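Local coordinates for protein transketolase (Campylobacter jejuni, PDB 3L84) that belongs to the transketolase family of thiamine diphosphate-binding enzymes and pairs with a second copy of itself in the assembly, at residues H67-L72 with K89-L94; Y81-E86 with I104-V109. All coordinates share one frame; numbering follows the deposited sequence. Where two conformers were deposited one is given.

Overall arrangement
Both contacts lie within the thiamine diphosphate-binding domain of transketolase, on the same side of the chain's centre, with their own centres about 11 Å apart. Their segments alternate along the chain: 67-72, 81-86, 89-94 and then 104-109. Contact 1 uses the beginning of helix 69-79, whereas contact 2 uses the turn that leads from this helix into helix 85-88. The long loop that follows helix 85-88, ahead of helix 118-137, supplies the second segment of each. The loop thus folds back first on the start of helix 69-79 and then on the connection after it, and the contacts meet where Leu72 CD2 packs on Val109 CG2. Contact 1 also reaches the second subunit; contact 2 touches no other chain.

Contact 1: H67-L72 with K89-L94; sequences HASALL and KNFRQL
Phe91 meets the first turn of helix 69-79 with the outer end of its ring, where Ser69 and Ala70 receive it. With CG anti to the backbone N (chi1 -179°), the phenyl group extends from its loop toward the helix. Ser69 OG lies at the ring edge, near the ring plane, 3.4 Å from Phe91 CE1. This hydroxyl has its polar partner elsewhere, in a hydrogen bond with Gly100 O, so it is satisfied although buried beside an aromatic edge. Ala70 adds an apolar touch, its CB 4.0 Å from Phe91 CZ and oblique to the ring. On one face of the same ring lies Arg92 CG, 3.8 Å above the plane and over its centre, so the aliphatic part of the next residue's side chain covers that face. A type II beta turn from Asn90 to Gln93, closed by the bond from Gln93 N to Asn90 O, carries both side chains at its corners. Beyond the ring, water 1 links the segments: it donates to His67 O at 3.1 Å and accepts a weak bond from Arg92 NE. Arg92 NH1 also forms a salt bridge with Asp449 of the second subunit. The contact therefore joins the N-terminal end of helix 69-79 to the loop after helix 85-88, while Met20 of helix 3-24 packs on both Ala70 and Phe91, and Val21 on Phe91.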
ATOM      1  N   HIS A  67       0.647  18.917  -6.149  1.00  9.28           N
ATOM      2  CA  HIS A  67       0.278  20.135  -5.433  1.00 10.00           C
ATOM      3  C   HIS A  67       0.719  21.390  -6.151  1.00  9.78           C
ATOM      4  O   HIS A  67       0.093  22.420  -5.933  1.00  9.94           O
ATOM      5  CB  HIS A  67       0.762  20.128  -3.982  1.00 11.01           C
ATOM      6  CG  HIS A  67       2.225  19.938  -3.843  1.00 11.47           C
ATOM      7  ND1 HIS A  67       3.133  20.971  -3.845  1.00 18.64           N
ATOM      8  CD2 HIS A  67       2.944  18.800  -3.762  1.00 10.85           C
ATOM      9  CE1 HIS A  67       4.355  20.467  -3.715  1.00 15.37           C
ATOM     10  NE2 HIS A  67       4.265  19.149  -3.695  1.00 14.59           N
ATOM     11  N   ALA A  68       1.763  21.325  -6.982  1.00  9.28           N
ATOM     12  CA  ALA A  68       2.245  22.466  -7.743  1.00  8.83           C
ATOM     13  C   ALA A  68       1.490  22.691  -9.066  1.00  7.84           C
ATOM     14  O   ALA A  68       2.001  23.340  -9.997  1.00  9.27           O
ATOM     15  CB  ALA A  68       3.777  22.329  -7.957  1.00 10.36           C
ATOM     16  N   SER A  69       0.272  22.176  -9.123  1.00  7.44           N
ATOM     17  CA  SER A  69      -0.606  22.289 -10.271  1.00  7.14           C
ATOM     18  C   SER A  69      -0.741  23.702 -10.823  1.00  7.62           C
ATOM     19  O   SER A  69      -0.821  23.854 -12.029  1.00  7.30           O
ATOM     20  CB  SER A  69      -1.973  21.736  -9.894  1.00  7.75           C
ATOM     21  OG  SER A  69      -2.474  22.434  -8.782  1.00  8.96           O
ATOM     22  N   ALA A  70      -0.779  24.733  -9.973  1.00  6.92           N
ATOM     23  CA  ALA A  70      -0.968  26.064 -10.516  1.00  7.06           C
ATOM     24  C   ALA A  70       0.162  26.449 -11.471  1.00  7.38           C
ATOM     25  O   ALA A  70      -0.032  27.140 -12.466  1.00  7.62           O
ATOM     26  CB  ALA A  70      -1.077  27.100  -9.377  1.00  7.94           C
ATOM     27  N   LEU A  71       1.366  26.010 -11.162  1.00  7.33           N
ATOM     28  CA  LEU A  71       2.510  26.306 -12.027  1.00  6.90           C
ATOM     29  C   LEU A  71       2.393  25.565 -13.359  1.00  7.36           C
ATOM     30  O   LEU A  71       2.653  26.127 -14.428  1.00  7.44           O
ATOM     31  CB  LEU A  71       3.829  25.925 -11.346  1.00  7.24           C
ATOM     32  CG  LEU A  71       5.104  26.220 -12.129  1.00  8.04           C
ATOM     33  CD1 LEU A  71       5.292  27.723 -12.318  1.00  8.19           C
ATOM     34  CD2 LEU A  71       6.379  25.600 -11.457  1.00  9.05           C
ATOM     35  N   LEU A  72       2.019  24.279 -13.303  1.00  6.65           N
ATOM     36  CA  LEU A  72       1.791  23.514 -14.523  1.00  7.05           C
ATOM     37  C   LEU A  72       0.725  24.165 -15.386  1.00  6.94           C
ATOM     38  O   LEU A  72       0.922  24.359 -16.584  1.00  6.98           O
ATOM     39  CB  LEU A  72       1.415  22.071 -14.215  1.00  7.20           C
ATOM     40  CG  LEU A  72       1.083  21.168 -15.415  1.00  7.86           C
ATOM     41  CD1 LEU A  72       2.203  21.072 -16.395  1.00 10.54           C
ATOM     42  CD2 LEU A  72       0.661  19.811 -14.877  1.00 10.00           C
ATOM     43  N   LYS A  89      -8.644  31.177 -13.849  1.00  7.39           N
ATOM     44  CA  LYS A  89      -9.494  31.858 -12.886  1.00  7.73           C
ATOM     45  C   LYS A  89     -10.515  30.963 -12.195  1.00  8.47           C
ATOM     46  O   LYS A  89     -11.211  31.407 -11.311  1.00  9.79           O
ATOM     47  CB  LYS A  89     -10.210  33.030 -13.581  1.00  8.35           C
ATOM     48  CG  LYS A  89      -9.270  34.158 -13.911  1.00  8.79           C
ATOM     49  CD  LYS A  89      -9.921  35.261 -14.751  1.00 11.36           C
ATOM     50  CE  LYS A  89      -8.870  36.316 -15.162  1.00 11.73           C
ATOM     51  NZ  LYS A  89      -9.421  37.423 -16.002  1.00 15.78           N
ATOM     52  N   ASN A  90     -10.618  29.718 -12.636  1.00  7.19           N
ATOM     53  CA  ASN A  90     -11.513  28.704 -12.090  0.50  7.64           C
ATOM     54  C   ASN A  90     -10.730  27.618 -11.332  1.00  7.09           C
ATOM     55  O   ASN A  90     -11.270  26.534 -11.060  1.00  7.30           O
ATOM     56  CB  ASN A  90     -12.317  28.056 -13.225  0.50  7.46           C
ATOM     57  CG  ASN A  90     -13.271  29.022 -13.879  0.50 10.03           C
ATOM     58  OD1 ASN A  90     -13.645  30.038 -13.278  0.50 10.97           O
ATOM     59  ND2 ASN A  90     -13.657  28.732 -15.103  0.50  9.91           N
ATOM     60  N   PHE A  91      -9.467  27.878 -11.002  1.00  6.77           N
ATOM     61  CA  PHE A  91      -8.664  26.938 -10.270  1.00  6.47           C
ATOM     62  C   PHE A  91      -9.393  26.426  -9.024  1.00  6.89           C
ATOM     63  O   PHE A  91      -9.955  27.183  -8.249  1.00  6.26           O
ATOM     64  CB  PHE A  91      -7.361  27.641  -9.888  1.00  6.83           C
ATOM     65  CG  PHE A  91      -6.353  26.809  -9.129  1.00  6.13           C
ATOM     66  CD1 PHE A  91      -5.787  25.659  -9.686  1.00  7.42           C
ATOM     67  CD2 PHE A  91      -5.901  27.197  -7.871  1.00  7.78           C
ATOM     68  CE1 PHE A  91      -4.787  24.961  -9.021  1.00  7.85           C
ATOM     69  CE2 PHE A  91      -4.904  26.505  -7.216  1.00  7.66           C
ATOM     70  CZ  PHE A  91      -4.349  25.395  -7.793  1.00  7.91           C
ATOM     71  N   ARG A  92      -9.380  25.125  -8.889  1.00  6.26           N
ATOM     72  CA  ARG A  92      -9.918  24.432  -7.716  1.00  6.41           C
ATOM     73  C   ARG A  92     -11.434  24.551  -7.531  1.00  7.16           C
ATOM     74  O   ARG A  92     -11.958  24.192  -6.490  1.00  7.57           O
ATOM     75  CB  ARG A  92      -9.161  24.791  -6.431  1.00  6.60           C
ATOM     76  CG  ARG A  92      -7.804  24.100  -6.318  1.00  7.34           C
ATOM     77  CD  ARG A  92      -6.909  24.638  -5.153  1.00  8.18           C
ATOM     78  NE  ARG A  92      -5.840  23.681  -5.003  1.00  8.65           N
ATOM     79  CZ  ARG A  92      -5.750  22.707  -4.104  1.00  7.96           C
ATOM     80  NH1 ARG A  92      -6.525  22.679  -3.046  1.00  9.15           N
ATOM     81  NH2 ARG A  92      -4.848  21.746  -4.269  1.00  8.28           N
ATOM     82  N   GLN A  93     -12.136  24.984  -8.554  1.00  6.47           N
ATOM     83  CA  GLN A  93     -13.596  25.128  -8.495  1.00  6.71           C
ATOM     84  C   GLN A  93     -14.293  23.937  -9.158  1.00  5.98           C
ATOM     85  O   GLN A  93     -13.795  23.370 -10.150  1.00  7.01           O
ATOM     86  CB  GLN A  93     -14.057  26.420  -9.136  1.00  7.59           C
ATOM     87  CG  GLN A  93     -13.438  27.668  -8.511  1.00  7.14           C
ATOM     88  CD  GLN A  93     -13.395  27.603  -7.004  1.00 10.11           C
ATOM     89  OE1 GLN A  93     -12.301  27.544  -6.382  1.00 11.50           O
ATOM     90  NE2 GLN A  93     -14.554  27.501  -6.388  1.00  6.87           N
ATOM     91  N   LEU A  94     -15.477  23.606  -8.646  1.00  6.20           N
ATOM     92  CA  LEU A  94     -16.195  22.447  -9.124  1.00  6.66           C
ATOM     93  C   LEU A  94     -16.364  22.481 -10.627  1.00  7.14           C
ATOM     94  O   LEU A  94     -16.827  23.468 -11.197  1.00  8.11           O
ATOM     95  CB  LEU A  94     -17.554  22.349  -8.459  1.00  7.87           C
ATOM     96  CG  LEU A  94     -18.353  21.096  -8.726  1.00  8.72           C
ATOM     97  CD1 LEU A  94     -17.665  19.931  -7.984  1.00 12.62           C
ATOM     98  CD2 LEU A  94     -19.806  21.263  -8.255  1.00  9.71           C
TER
HETATM   99  O   HOH W   1      -2.735  23.627  -5.319  1.00 12.23           O

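Contact 2: Y81-E86 with I104-V109; sequences YDLSLE and ISTLGV
Tyr81 carries its CG beside the backbone N and anti to the carbonyl carbon (chi1 -73°), which sets the phenol ring against Gly108; Leu83 instead has CG anti to its N (chi1 -165°) and reaches Thr106. Tyr81 CE2 comes within 3.7 Å of Gly108 CA, an oblique approach to the ring. Gly108, with a positive phi (103°) at the third position of a type II beta turn from Thr106 to Val109, brings its backbone CA against the ring. Nearby, Leu107 O is buried by the contact without a polar partner in the model. The second touch is apolar: Leu83 CD1 meets Thr106 CG2 at 4.0 Å, the two side chains crossing at a slant, while Thr106 OG1 is hydrogen-bonded to Lys97 O. No direct hydrogen bond joins the segments, but water 2 donates to Asp82 O at 2.8 Å and accepts from Leu107 N at 3.0 Å. Asp82 is the centre of an inverse gamma turn between the two contacting side chains. Tyr81 and Leu83 also pack on Leu76 of helix 69-79, and the connection to helix 85-88 thus touches both that helix and the loop preceding helix 118-137.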
ATOM      1  N   TYR A  81      -1.405  25.590 -25.046  1.00  7.24           N
ATOM      2  CA  TYR A  81      -2.291  24.444 -24.915  1.00  8.08           C
ATOM      3  C   TYR A  81      -3.722  24.935 -24.787  1.00  8.87           C
ATOM      4  O   TYR A  81      -3.985  26.126 -24.586  1.00  8.88           O
ATOM      5  CB  TYR A  81      -1.905  23.613 -23.707  1.00  7.86           C
ATOM      6  CG  TYR A  81      -0.642  22.805 -23.872  1.00  8.45           C
ATOM      7  CD1 TYR A  81       0.595  23.386 -23.756  1.00  7.42           C
ATOM      8  CD2 TYR A  81      -0.686  21.437 -24.126  1.00  7.89           C
ATOM      9  CE1 TYR A  81       1.761  22.623 -23.873  1.00  8.64           C
ATOM     10  CE2 TYR A  81       0.466  20.688 -24.263  1.00  8.05           C
ATOM     11  CZ  TYR A  81       1.668  21.271 -24.178  1.00  8.57           C
ATOM     12  OH  TYR A  81       2.839  20.536 -24.281  1.00 10.13           O
ATOM     13  N   ASP A  82      -4.670  24.000 -24.853  1.00 10.14           N
ATOM     14  CA  ASP A  82      -6.086  24.327 -24.803  1.00 11.95           C
ATOM     15  C   ASP A  82      -6.513  24.486 -23.352  1.00 12.24           C
ATOM     16  O   ASP A  82      -7.243  23.663 -22.781  1.00 13.42           O
ATOM     17  CB  ASP A  82      -6.885  23.215 -25.496  1.00 13.80           C
ATOM     18  CG  ASP A  82      -8.346  23.534 -25.626  1.00 18.44           C
ATOM     19  OD1 ASP A  82      -8.733  24.727 -25.575  1.00 21.83           O
ATOM     20  OD2 ASP A  82      -9.096  22.555 -25.760  1.00 24.57           O
ATOM     21  N   LEU A  83      -6.027  25.534 -22.727  1.00 10.92           N
ATOM     22  CA  LEU A  83      -6.332  25.886 -21.334  1.00  9.62           C
ATOM     23  C   LEU A  83      -6.311  27.394 -21.334  1.00  9.27           C
ATOM     24  O   LEU A  83      -5.282  27.974 -21.723  1.00  9.77           O
ATOM     25  CB  LEU A  83      -5.271  25.315 -20.409  1.00 10.85           C
ATOM     26  CG  LEU A  83      -5.560  25.267 -18.939  1.00  9.74           C
ATOM     27  CD1 LEU A  83      -6.807  24.419 -18.590  1.00 10.58           C
ATOM     28  CD2 LEU A  83      -4.369  24.775 -18.085  1.00 11.39           C
ATOM     29  N   SER A  84      -7.450  28.017 -21.015  1.00  8.62           N
ATOM     30  CA  SER A  84      -7.628  29.452 -21.161  1.00  7.79           C
ATOM     31  C   SER A  84      -7.318  30.223 -19.886  1.00  7.61           C
ATOM     32  O   SER A  84      -7.194  29.663 -18.795  1.00  7.67           O
ATOM     33  CB  SER A  84      -9.055  29.753 -21.583  1.00  7.65           C
ATOM     34  OG  SER A  84      -9.945  29.491 -20.528  1.00  9.16           O
ATOM     35  N   LEU A  85      -7.244  31.538 -20.011  1.00  8.18           N
ATOM     36  CA  LEU A  85      -7.122  32.396 -18.852  1.00  9.05           C
ATOM     37  C   LEU A  85      -8.324  32.236 -17.923  1.00  8.89           C
ATOM     38  O   LEU A  85      -8.162  32.159 -16.707  1.00  9.29           O
ATOM     39  CB  LEU A  85      -6.940  33.856 -19.270  1.00  9.97           C
ATOM     40  CG  LEU A  85      -6.457  34.801 -18.163  1.00 12.60           C
ATOM     41  CD1 LEU A  85      -5.025  34.468 -17.717  1.00 14.17           C
ATOM     42  CD2 LEU A  85      -6.559  36.254 -18.662  1.00 14.16           C
ATOM     43  N   GLU A  86      -9.522  32.139 -18.473  1.00  8.73           N
ATOM     44  CA  GLU A  86     -10.688  31.887 -17.654  1.00  9.83           C
ATOM     45  C   GLU A  86     -10.552  30.571 -16.867  1.00  8.97           C
ATOM     46  O   GLU A  86     -10.954  30.482 -15.715  1.00  8.80           O
ATOM     47  CB  GLU A  86     -11.970  31.864 -18.485  1.00 11.77           C
ATOM     48  CG  GLU A  86     -13.221  32.059 -17.660  1.00 17.98           C
ATOM     49  CD  GLU A  86     -13.303  33.423 -16.930  1.00 24.08           C
ATOM     50  OE1 GLU A  86     -12.624  34.417 -17.300  1.00 26.39           O
ATOM     51  OE2 GLU A  86     -14.061  33.480 -15.947  1.00 31.89           O
ATOM     52  N   ILE A 104      -5.794  13.920 -16.206  1.00  7.04           N
ATOM     53  CA  ILE A 104      -5.513  13.802 -17.638  1.00  7.14           C
ATOM     54  C   ILE A 104      -6.623  14.328 -18.538  1.00  8.18           C
ATOM     55  O   ILE A 104      -6.406  14.536 -19.716  1.00  9.35           O
ATOM     56  CB  ILE A 104      -5.098  12.375 -18.041  1.00  6.77           C
ATOM     57  CG1 ILE A 104      -6.223  11.366 -17.812  1.00  7.22           C
ATOM     58  CG2 ILE A 104      -3.782  11.981 -17.299  1.00  8.04           C
ATOM     59  CD1 ILE A 104      -5.989  10.063 -18.646  1.00  8.89           C
ATOM     60  N   SER A 105      -7.810  14.591 -17.986  1.00  8.05           N
ATOM     61  CA  SER A 105      -8.830  15.264 -18.759  1.00 10.12           C
ATOM     62  C   SER A 105      -8.441  16.685 -19.133  1.00 10.75           C
ATOM     63  O   SER A 105      -8.992  17.253 -20.098  1.00 12.21           O
ATOM     64  CB  SER A 105     -10.143  15.234 -17.987  1.00 10.73           C
ATOM     65  OG  SER A 105     -10.001  15.704 -16.667  1.00 12.19           O
ATOM     66  N   THR A 106      -7.477  17.280 -18.436  1.00  9.39           N
ATOM     67  CA  THR A 106      -6.885  18.537 -18.870  1.00  9.93           C
ATOM     68  C   THR A 106      -5.803  18.220 -19.882  1.00 10.15           C
ATOM     69  O   THR A 106      -4.776  17.651 -19.598  1.00  9.13           O
ATOM     70  CB  THR A 106      -6.304  19.302 -17.695  1.00  9.95           C
ATOM     71  OG1 THR A 106      -7.344  19.522 -16.708  1.00  9.68           O
ATOM     72  CG2 THR A 106      -5.682  20.639 -18.131  1.00 10.34           C
ATOM     73  N   LEU A 107      -6.020  18.645 -21.112  1.00 11.36           N
ATOM     74  CA  LEU A 107      -5.047  18.414 -22.189  1.00 13.42           C
ATOM     75  C   LEU A 107      -3.683  18.998 -21.883  1.00 13.26           C
ATOM     76  O   LEU A 107      -3.554  20.141 -21.392  1.00 14.62           O
ATOM     77  CB  LEU A 107      -5.564  19.031 -23.497  1.00 15.91           C
ATOM     78  CG  LEU A 107      -6.442  18.084 -24.317  1.00 19.56           C
ATOM     79  CD1 LEU A 107      -5.620  17.412 -25.416  1.00 23.86           C
ATOM     80  CD2 LEU A 107      -7.195  17.024 -23.506  1.00 20.04           C
ATOM     81  N   GLY A 108      -2.655  18.183 -22.102  1.00 10.98           N
ATOM     82  CA  GLY A 108      -1.320  18.558 -21.746  1.00 11.19           C
ATOM     83  C   GLY A 108      -0.815  17.905 -20.475  1.00 10.06           C
ATOM     84  O   GLY A 108       0.369  17.860 -20.248  1.00 12.70           O
ATOM     85  N   VAL A 109      -1.707  17.404 -19.610  1.00  8.37           N
ATOM     86  CA  VAL A 109      -1.298  16.731 -18.389  1.00  7.81           C
ATOM     87  C   VAL A 109      -0.938  15.285 -18.741  1.00  7.21           C
ATOM     88  O   VAL A 109      -1.768  14.512 -19.234  1.00  7.71           O
ATOM     89  CB  VAL A 109      -2.406  16.764 -17.345  1.00  6.22           C
ATOM     90  CG1 VAL A 109      -2.057  15.838 -16.188  1.00  8.22           C
ATOM     91  CG2 VAL A 109      -2.647  18.203 -16.849  1.00  6.96           C
TER
HETATM   92  O   HOH W   2      -7.358  21.271 -21.335  1.00 24.81           O